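Local coordinates for activator of Hsp90 ATPase homologue 1/2-like C-terminal domain-containing protein (Mycobacterium smegmatis, PDB 3UID) that is of incompletely known function but, as the structural homologue of a mycobacterial type II toxin linked to the hypoxic response, probably acts as a toxin itself, at residues I28-A33 with V83-S88; K73-W78 with E98-N103; P107-V112 with G128-A133. All blocks are in the same frame, centred on the assembly; numbering follows the deposited sequence. Where two conformers were deposited one is given.

Contact 1 of 3, residues I28-A33 with V83-S88; sequences IWQIYA and VDEPHS
With CG anti to the backbone N (chi1 180°) and the ring turned to chi2 -96°, W29 reaches out from helix 25-33 across the loop that follows strand 73-84. E85 answers with an extended chain, also anti at chi1 (178°), which carries its CG over one face of the indole, 3.5 Å from the centroid of the five-membered ring in a CH-pi contact. E85 CB lies against W29 CZ2 and CE2, and the carboxylate comes to lie nearly parallel to the ring. On that same face P86 CA rests over the indole near its rim, while P86 CB packs on W29 CB at 3.9 Å. The six-membered ring meets V83 CG1 at its edge, 3.7 Å from W29 CZ2, and S88 O approaches W29 CH2 to 3.4 Å. A water accepts from W29 NE1 at 2.9 Å and donates to E85 OE1 at 2.9 Å, so the polar ends of the two side chains are bridged indirectly. P86 O, 3.3 Å from W29 CE3, is buried here without a polar partner. The loop is compact: the peptide before P86 is cis, and D84 O accepts from both H87 N and S88 N. W29 also touches L56 and F115. H87 and S88 opposite D84 make a classic beta bulge at the base of the turn against which the helix of this Bet v 1-like (SRPBCC) fold packs.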
loop_
_atom_site.group_PDB
_atom_site.type_symbol
_atom_site.label_atom_id
_atom_site.label_comp_id
_atom_site.label_asym_id
_atom_site.label_seq_id
_atom_site.Cartn_x
_atom_site.Cartn_y
_atom_site.Cartn_z
ATOM N N ILE A 28 6.387 -2.164 12.183
ATOM C CA ILE A 28 5.874 -1.886 10.854
ATOM C C ILE A 28 4.725 -2.827 10.498
ATOM O O ILE A 28 3.749 -2.419 9.881
ATOM C CB ILE A 28 6.998 -1.938 9.801
ATOM C CG1 ILE A 28 8.131 -0.986 10.199
ATOM C CG2 ILE A 28 6.461 -1.559 8.433
ATOM C CD1 ILE A 28 7.717 0.484 10.276
ATOM N N TRP A 29 4.827 -4.089 10.908
ATOM C CA TRP A 29 3.756 -5.036 10.649
ATOM C C TRP A 29 2.416 -4.498 11.161
ATOM O O TRP A 29 1.389 -4.643 10.502
ATOM C CB TRP A 29 4.052 -6.391 11.301
ATOM C CG TRP A 29 2.961 -7.382 11.053
ATOM C CD1 TRP A 29 1.912 -7.683 11.881
ATOM C CD2 TRP A 29 2.780 -8.171 9.878
ATOM N NE1 TRP A 29 1.110 -8.635 11.304
ATOM C CE2 TRP A 29 1.616 -8.947 10.070
ATOM C CE3 TRP A 29 3.499 -8.315 8.688
ATOM C CZ2 TRP A 29 1.158 -9.846 9.114
ATOM C CZ3 TRP A 29 3.033 -9.204 7.735
ATOM C CH2 TRP A 29 1.881 -9.960 7.955
ATOM N N GLN A 30 2.439 -3.883 12.337
ATOM C CA GLN A 30 1.216 -3.395 12.972
ATOM C C GLN A 30 0.566 -2.212 12.259
ATOM O O GLN A 30 -0.634 -1.951 12.450
ATOM C CB GLN A 30 1.475 -3.061 14.445
ATOM C CG GLN A 30 1.811 -4.271 15.292
ATOM C CD GLN A 30 0.703 -5.324 15.310
ATOM O OE1 GLN A 30 -0.482 -4.994 15.188
ATOM N NE2 GLN A 30 1.084 -6.578 15.454
ATOM N N ILE A 31 1.342 -1.495 11.451
ATOM C CA ILE A 31 0.786 -0.458 10.578
ATOM C C ILE A 31 -0.291 -1.064 9.667
ATOM O O ILE A 31 -1.345 -0.453 9.434
ATOM C CB ILE A 31 1.880 0.204 9.705
ATOM C CG1 ILE A 31 2.922 0.951 10.562
ATOM C CG2 ILE A 31 1.257 1.132 8.648
ATOM C CD1 ILE A 31 2.411 2.230 11.169
ATOM N N TYR A 32 -0.016 -2.261 9.146
ATOM C CA TYR A 32 -0.914 -2.940 8.215
ATOM C C TYR A 32 -1.929 -3.835 8.915
ATOM O O TYR A 32 -3.026 -4.042 8.405
ATOM C CB TYR A 32 -0.091 -3.726 7.183
ATOM C CG TYR A 32 0.785 -2.777 6.419
ATOM C CD1 TYR A 32 0.289 -2.069 5.336
ATOM C CD2 TYR A 32 2.090 -2.522 6.833
ATOM C CE1 TYR A 32 1.080 -1.144 4.661
ATOM C CE2 TYR A 32 2.892 -1.605 6.164
ATOM C CZ TYR A 32 2.381 -0.927 5.076
ATOM O OH TYR A 32 3.163 -0.012 4.419
ATOM N N ALA A 33 -1.562 -4.341 10.089
ATOM C CA ALA A 33 -2.416 -5.261 10.826
ATOM C C ALA A 33 -3.521 -4.553 11.595
ATOM O O ALA A 33 -4.564 -5.142 11.876
ATOM C CB ALA A 33 -1.568 -6.111 11.771
ATOM N N VAL A 83 -0.452 -14.634 4.418
ATOM C CA VAL A 83 -0.049 -13.825 5.562
ATOM C C VAL A 83 1.037 -14.566 6.346
ATOM O O VAL A 83 0.830 -15.685 6.797
ATOM C CB VAL A 83 -1.253 -13.524 6.482
ATOM C CG1 VAL A 83 -0.810 -12.704 7.695
ATOM C CG2 VAL A 83 -2.353 -12.803 5.712
ATOM N N ASP A 84 2.192 -13.921 6.504
ATOM C CA ASP A 84 3.339 -14.513 7.176
ATOM C C ASP A 84 3.903 -13.474 8.147
ATOM O O ASP A 84 4.905 -12.821 7.884
ATOM C CB ASP A 84 4.374 -14.949 6.127
ATOM C CG ASP A 84 5.690 -15.398 6.739
ATOM O OD1 ASP A 84 5.700 -15.875 7.892
ATOM O OD2 ASP A 84 6.720 -15.272 6.045
ATOM N N GLU A 85 3.220 -13.304 9.275
ATOM C CA GLU A 85 3.610 -12.295 10.257
ATOM C C GLU A 85 4.974 -12.625 10.880
ATOM O O GLU A 85 5.241 -13.776 11.229
ATOM C CB GLU A 85 2.548 -12.207 11.366
ATOM C CG GLU A 85 2.899 -11.205 12.455
ATOM C CD GLU A 85 1.871 -11.174 13.579
ATOM O OE1 GLU A 85 0.775 -11.743 13.399
ATOM O OE2 GLU A 85 2.156 -10.573 14.636
ATOM N N PRO A 86 5.845 -11.613 11.035
ATOM C CA PRO A 86 5.683 -10.210 10.646
ATOM C C PRO A 86 6.453 -9.883 9.372
ATOM O O PRO A 86 6.732 -8.708 9.132
ATOM C CB PRO A 86 6.367 -9.484 11.796
ATOM C CG PRO A 86 7.539 -10.375 12.100
ATOM C CD PRO A 86 7.010 -11.791 11.924
ATOM N N HIS A 87 6.797 -10.880 8.562
ATOM C CA HIS A 87 7.689 -10.614 7.435
ATOM C C HIS A 87 7.013 -10.312 6.107
ATOM O O HIS A 87 7.591 -9.626 5.278
ATOM C CB HIS A 87 8.711 -11.732 7.257
ATOM C CG HIS A 87 9.791 -11.717 8.291
ATOM N ND1 HIS A 87 9.914 -12.699 9.249
ATOM C CD2 HIS A 87 10.789 -10.830 8.527
ATOM C CE1 HIS A 87 10.945 -12.423 10.028
ATOM N NE2 HIS A 87 11.494 -11.298 9.611
ATOM N N SER A 88 5.797 -10.799 5.891
ATOM C CA SER A 88 5.206 -10.590 4.567
ATOM C C SER A 88 3.712 -10.848 4.523
ATOM O O SER A 88 3.195 -11.629 5.323
ATOM C CB SER A 88 5.897 -11.525 3.560
ATOM O OG SER A 88 5.559 -11.203 2.220
HETATM O O HOH W 1 -1.256 -9.965 12.305
#

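Contact 2 of 3, residues K73-W78 with E98-N103; sequences KYAGYW and EDFNPN
K73 NZ donates to E98 OE2 at 2.9 Å, a salt bridge that uses the syn lone pair of the carboxylate oxygen. It fastens the start of strand 73-84, in the antiparallel sheet of this Bet v 1-like fold, to the long loop between strands 88-96 and 109-118. K73 is stretched out along its whole length, whereas E98 bends at chi2 (86°), folding its carboxylate back towards the strand; the two side chains meet at about a right angle. E98 OE1 lies beside the lysine methylenes, 3.6 Å from K73 CD. F65 of the adjoining strand 61-67 receives K73 in a cation-pi contact and also meets the F100 ring, so charge and aromatic packing converge on one patch. Further along the strand the contact becomes apolar. F100 CE1 approaches A75 CB at 4.0 Å and G76 O at 3.7 Å, both obliquely to the ring. F100 has a positive phi of 66°, and its CG lies anti to the carbonyl carbon (chi1 -59°), which carries the ring back to the strand. D97 OD1 accepts from D99 N and N101 N, tying down the turn that presents F100. At the far end Y77 and P102 cross at about a right angle, and the proline reaches the phenol's outer end, with P102 CG 3.7 Å from Y77 OH.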
loop_
_atom_site.group_PDB
_atom_site.type_symbol
_atom_site.label_atom_id
_atom_site.label_comp_id
_atom_site.label_asym_id
_atom_site.label_seq_id
_atom_site.Cartn_x
_atom_site.Cartn_y
_atom_site.Cartn_z
ATOM N N LYS A 73 -12.030 11.193 -4.703
ATOM C CA LYS A 73 -12.196 9.998 -3.890
ATOM C C LYS A 73 -12.169 8.795 -4.803
ATOM O O LYS A 73 -12.793 8.786 -5.865
ATOM C CB LYS A 73 -13.521 10.035 -3.142
ATOM C CG LYS A 73 -13.663 8.921 -2.097
ATOM C CD LYS A 73 -15.003 9.025 -1.374
ATOM C CE LYS A 73 -15.030 8.170 -0.120
ATOM N NZ LYS A 73 -16.254 8.472 0.690
ATOM N N TYR A 74 -11.415 7.782 -4.416
ATOM C CA TYR A 74 -11.573 6.500 -5.077
ATOM C C TYR A 74 -11.641 5.377 -4.063
ATOM O O TYR A 74 -11.391 5.576 -2.882
ATOM C CB TYR A 74 -10.507 6.258 -6.149
ATOM C CG TYR A 74 -9.118 6.085 -5.618
ATOM C CD1 TYR A 74 -8.568 4.820 -5.459
ATOM C CD2 TYR A 74 -8.352 7.184 -5.277
ATOM C CE1 TYR A 74 -7.271 4.663 -4.970
ATOM C CE2 TYR A 74 -7.082 7.048 -4.800
ATOM C CZ TYR A 74 -6.540 5.791 -4.647
ATOM O OH TYR A 74 -5.259 5.679 -4.162
ATOM N N ALA A 75 -12.050 4.209 -4.522
ATOM C CA ALA A 75 -12.215 3.083 -3.638
ATOM C C ALA A 75 -11.418 1.912 -4.170
ATOM O O ALA A 75 -11.119 1.819 -5.358
ATOM C CB ALA A 75 -13.690 2.726 -3.519
ATOM N N GLY A 76 -11.066 1.009 -3.277
ATOM C CA GLY A 76 -10.280 -0.134 -3.679
ATOM C C GLY A 76 -10.479 -1.251 -2.688
ATOM O O GLY A 76 -11.085 -1.063 -1.624
ATOM N N TYR A 77 -9.995 -2.431 -3.044
ATOM C CA TYR A 77 -10.092 -3.564 -2.144
ATOM C C TYR A 77 -8.897 -4.475 -2.323
ATOM O O TYR A 77 -8.321 -4.564 -3.403
ATOM C CB TYR A 77 -11.396 -4.344 -2.384
ATOM C CG TYR A 77 -11.516 -4.859 -3.802
ATOM C CD1 TYR A 77 -11.083 -6.132 -4.136
ATOM C CD2 TYR A 77 -12.025 -4.055 -4.810
ATOM C CE1 TYR A 77 -11.169 -6.600 -5.440
ATOM C CE2 TYR A 77 -12.110 -4.511 -6.112
ATOM C CZ TYR A 77 -11.691 -5.786 -6.418
ATOM O OH TYR A 77 -11.785 -6.240 -7.718
ATOM N N TRP A 78 -8.533 -5.143 -1.238
ATOM C CA TRP A 78 -7.497 -6.162 -1.271
ATOM C C TRP A 78 -8.147 -7.514 -0.989
ATOM O O TRP A 78 -8.919 -7.644 -0.033
ATOM C CB TRP A 78 -6.461 -5.894 -0.191
ATOM C CG TRP A 78 -5.616 -4.665 -0.342
ATOM C CD1 TRP A 78 -5.602 -3.771 -1.378
ATOM C CD2 TRP A 78 -4.650 -4.202 0.596
ATOM N NE1 TRP A 78 -4.669 -2.791 -1.145
ATOM C CE2 TRP A 78 -4.075 -3.030 0.065
ATOM C CE3 TRP A 78 -4.200 -4.678 1.834
ATOM C CZ2 TRP A 78 -3.092 -2.306 0.745
ATOM C CZ3 TRP A 78 -3.214 -3.965 2.501
ATOM C CH2 TRP A 78 -2.662 -2.801 1.947
ATOM N N GLU A 98 -18.054 3.387 -4.868
ATOM C CA GLU A 98 -18.306 3.620 -3.448
ATOM C C GLU A 98 -18.830 2.360 -2.751
ATOM O O GLU A 98 -18.682 2.204 -1.536
ATOM C CB GLU A 98 -19.298 4.772 -3.280
ATOM C CG GLU A 98 -19.442 5.263 -1.844
ATOM C CD GLU A 98 -18.413 6.307 -1.459
ATOM O OE1 GLU A 98 -17.658 6.756 -2.345
ATOM O OE2 GLU A 98 -18.366 6.692 -0.269
ATOM N N ASP A 99 -19.454 1.471 -3.521
ATOM C CA ASP A 99 -20.038 0.245 -2.973
ATOM C C ASP A 99 -19.075 -0.931 -2.986
ATOM O O ASP A 99 -19.455 -2.064 -2.670
ATOM C CB ASP A 99 -21.287 -0.134 -3.773
ATOM C CG ASP A 99 -22.376 0.911 -3.675
ATOM O OD1 ASP A 99 -22.471 1.588 -2.625
ATOM O OD2 ASP A 99 -23.135 1.068 -4.655
ATOM N N PHE A 100 -17.840 -0.644 -3.376
ATOM C CA PHE A 100 -16.775 -1.640 -3.574
ATOM C C PHE A 100 -17.022 -2.621 -4.710
ATOM O O PHE A 100 -16.469 -3.721 -4.720
ATOM C CB PHE A 100 -16.391 -2.338 -2.260
ATOM C CG PHE A 100 -15.925 -1.377 -1.216
ATOM C CD1 PHE A 100 -14.769 -0.651 -1.416
ATOM C CD2 PHE A 100 -16.677 -1.140 -0.080
ATOM C CE1 PHE A 100 -14.338 0.276 -0.471
ATOM C CE2 PHE A 100 -16.249 -0.225 0.871
ATOM C CZ PHE A 100 -15.090 0.490 0.663
ATOM N N ASN A 101 -17.820 -2.200 -5.685
ATOM C CA ASN A 101 -17.947 -2.954 -6.921
ATOM C C ASN A 101 -16.930 -2.462 -7.944
ATOM O O ASN A 101 -16.801 -1.261 -8.160
ATOM C CB ASN A 101 -19.365 -2.843 -7.488
ATOM C CG ASN A 101 -20.416 -3.334 -6.515
ATOM O OD1 ASN A 101 -21.401 -2.648 -6.236
ATOM N ND2 ASN A 101 -20.184 -4.510 -5.954
ATOM N N PRO A 102 -16.204 -3.385 -8.585
ATOM C CA PRO A 102 -15.288 -2.984 -9.659
ATOM C C PRO A 102 -15.938 -1.983 -10.610
ATOM O O PRO A 102 -17.049 -2.207 -11.097
ATOM C CB PRO A 102 -15.004 -4.307 -10.368
ATOM C CG PRO A 102 -15.021 -5.311 -9.238
ATOM C CD PRO A 102 -16.155 -4.835 -8.331
ATOM N N ASN A 103 -15.251 -0.874 -10.866
ATOM C CA ASN A 103 -15.811 0.181 -11.695
ATOM C C ASN A 103 -14.865 0.683 -12.792
ATOM O O ASN A 103 -15.068 1.771 -13.346
ATOM C CB ASN A 103 -16.293 1.351 -10.832
ATOM C CG ASN A 103 -15.156 2.088 -10.173
ATOM O OD1 ASN A 103 -14.065 1.540 -9.999
ATOM N ND2 ASN A 103 -15.400 3.341 -9.789
#

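Contact 3 of 3, residues P107-V112 with G128-A133; sequences PVSTNV and GTYASA
S109 CB sits over one face of the Y130 ring, offset toward its rim, in a CH-pi contact 4.0 Å from the centroid. Although Y130 starts out away from the segment 107-112, chi1 of -68° and the near-perpendicular chi2 of -99° turn the ring broadside to the serine. Y130 also packs on L136 and V139 of helix 133-141. T110 and T129 project together from the face opposite the one that carries N111 and cross obliquely, T110 OG1 lying 3.2 Å from T129 CB. They form an antiparallel hydrogen-bonded pair of the beta hairpin built by strands 109-118 and 121-129: T110 N donates to T129 O at 3.0 Å, and T129 N to T110 O at 2.7 Å. G128 CA adds a CA-H...O contact to T110 O at 3.4 Å. A water joins T129 OG1 to T110 O, the latter link being long. Beyond the paired strands a second water replaces direct bonding, donating to V108 O and accepting from A131 N. Farther out, the P107 ring points its CG at A131 CB, a tight 3.5 Å approach, just ahead of the helix whose N-cap is S132.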
loop_
_atom_site.group_PDB
_atom_site.type_symbol
_atom_site.label_atom_id
_atom_site.label_comp_id
_atom_site.label_asym_id
_atom_site.label_seq_id
_atom_site.Cartn_x
_atom_site.Cartn_y
_atom_site.Cartn_z
ATOM N N PRO A 107 -7.769 -5.073 -14.838
ATOM C CA PRO A 107 -7.685 -6.286 -14.014
ATOM C C PRO A 107 -7.001 -5.973 -12.691
ATOM O O PRO A 107 -6.391 -4.905 -12.552
ATOM C CB PRO A 107 -6.794 -7.209 -14.841
ATOM C CG PRO A 107 -5.926 -6.269 -15.648
ATOM C CD PRO A 107 -6.785 -5.062 -15.934
ATOM N N VAL A 108 -7.085 -6.887 -11.728
ATOM C CA VAL A 108 -6.380 -6.684 -10.469
ATOM C C VAL A 108 -4.866 -6.750 -10.682
ATOM O O VAL A 108 -4.385 -7.307 -11.667
ATOM C CB VAL A 108 -6.781 -7.739 -9.392
ATOM C CG1 VAL A 108 -8.278 -7.664 -9.092
ATOM C CG2 VAL A 108 -6.374 -9.162 -9.820
ATOM N N SER A 109 -4.124 -6.168 -9.745
ATOM C CA SER A 109 -2.687 -6.364 -9.661
ATOM C C SER A 109 -2.444 -7.376 -8.550
ATOM O O SER A 109 -3.308 -7.574 -7.687
ATOM C CB SER A 109 -1.990 -5.033 -9.348
ATOM O OG SER A 109 -2.447 -4.488 -8.112
ATOM N N THR A 110 -1.302 -8.057 -8.604
ATOM C CA THR A 110 -0.895 -8.961 -7.531
ATOM C C THR A 110 0.243 -8.294 -6.764
ATOM O O THR A 110 1.101 -7.656 -7.352
ATOM C CB THR A 110 -0.454 -10.330 -8.077
ATOM O OG1 THR A 110 0.808 -10.210 -8.744
ATOM C CG2 THR A 110 -1.478 -10.857 -9.050
ATOM N N ASN A 111 0.248 -8.433 -5.447
ATOM C CA ASN A 111 1.127 -7.627 -4.622
ATOM C C ASN A 111 1.742 -8.457 -3.532
ATOM O O ASN A 111 1.070 -9.311 -2.958
ATOM C CB ASN A 111 0.326 -6.504 -3.981
ATOM C CG ASN A 111 -0.371 -5.656 -5.005
ATOM O OD1 ASN A 111 -1.477 -5.981 -5.466
ATOM N ND2 ASN A 111 0.278 -4.581 -5.399
ATOM N N VAL A 112 3.028 -8.220 -3.273
ATOM C CA VAL A 112 3.717 -8.819 -2.142
ATOM C C VAL A 112 4.452 -7.734 -1.353
ATOM O O VAL A 112 5.309 -7.035 -1.898
ATOM C CB VAL A 112 4.726 -9.879 -2.567
ATOM C CG1 VAL A 112 5.319 -10.567 -1.325
ATOM C CG2 VAL A 112 4.066 -10.902 -3.473
ATOM N N GLY A 128 4.411 -4.754 -6.835
ATOM C CA GLY A 128 3.138 -4.886 -7.532
ATOM C C GLY A 128 3.367 -5.413 -8.931
ATOM O O GLY A 128 4.193 -4.869 -9.668
ATOM N N THR A 129 2.632 -6.461 -9.296
ATOM C CA THR A 129 2.784 -7.121 -10.584
ATOM C C THR A 129 1.500 -6.920 -11.373
ATOM O O THR A 129 0.405 -7.195 -10.870
ATOM C CB THR A 129 3.052 -8.619 -10.411
ATOM O OG1 THR A 129 4.238 -8.817 -9.631
ATOM C CG2 THR A 129 3.222 -9.297 -11.778
ATOM N N TYR A 130 1.639 -6.449 -12.611
ATOM C CA TYR A 130 0.487 -6.027 -13.410
ATOM C C TYR A 130 0.224 -6.928 -14.617
ATOM O O TYR A 130 1.129 -7.613 -15.097
ATOM C CB TYR A 130 0.671 -4.563 -13.828
ATOM C CG TYR A 130 0.586 -3.628 -12.650
ATOM C CD1 TYR A 130 -0.586 -2.933 -12.374
ATOM C CD2 TYR A 130 1.657 -3.482 -11.770
ATOM C CE1 TYR A 130 -0.675 -2.098 -11.281
ATOM C CE2 TYR A 130 1.572 -2.647 -10.675
ATOM C CZ TYR A 130 0.400 -1.964 -10.433
ATOM O OH TYR A 130 0.309 -1.126 -9.341
ATOM N N ALA A 131 -1.016 -6.927 -15.107
ATOM C CA ALA A 131 -1.420 -7.863 -16.162
ATOM C C ALA A 131 -0.820 -7.525 -17.515
ATOM O O ALA A 131 -0.640 -8.401 -18.359
ATOM C CB ALA A 131 -2.926 -7.913 -16.273
ATOM N N SER A 132 -0.524 -6.247 -17.716
ATOM C CA SER A 132 -0.010 -5.767 -18.991
ATOM C C SER A 132 0.674 -4.415 -18.854
ATOM O O SER A 132 0.472 -3.688 -17.872
ATOM C CB SER A 132 -1.141 -5.636 -20.013
ATOM O OG SER A 132 -2.036 -4.601 -19.642
ATOM N N ALA A 133 1.474 -4.074 -19.854
ATOM C CA ALA A 133 2.144 -2.784 -19.866
ATOM C C ALA A 133 1.114 -1.659 -19.864
ATOM O O ALA A 133 1.291 -0.644 -19.190
ATOM C CB ALA A 133 3.049 -2.679 -21.079
HETATM O O HOH W 2 -2.944 -5.596 -13.444
HETATM O O HOH W 3 4.068 -8.970 -6.917
#

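From the N terminus, helix 25-33 supplies the first side of contact 1, and the chain returns to it at 83-88 after passing through helix 35-42 and three strands. Contact 2 opens within that loop, at 73-78, and closes beyond it at 98-103, so the two cross and share strand 73-84; their centres lie about 23 Å apart. Contact 3 follows both in series, with 107-112 and 128-133 closing the hairpin of strands 109-118 and 121-129. It touches contact 1 through S88 and V112, and contact 2 through Y77 and V108. Together they join a helix and a long loop to the antiparallel sheet, of which the hairpin is a part.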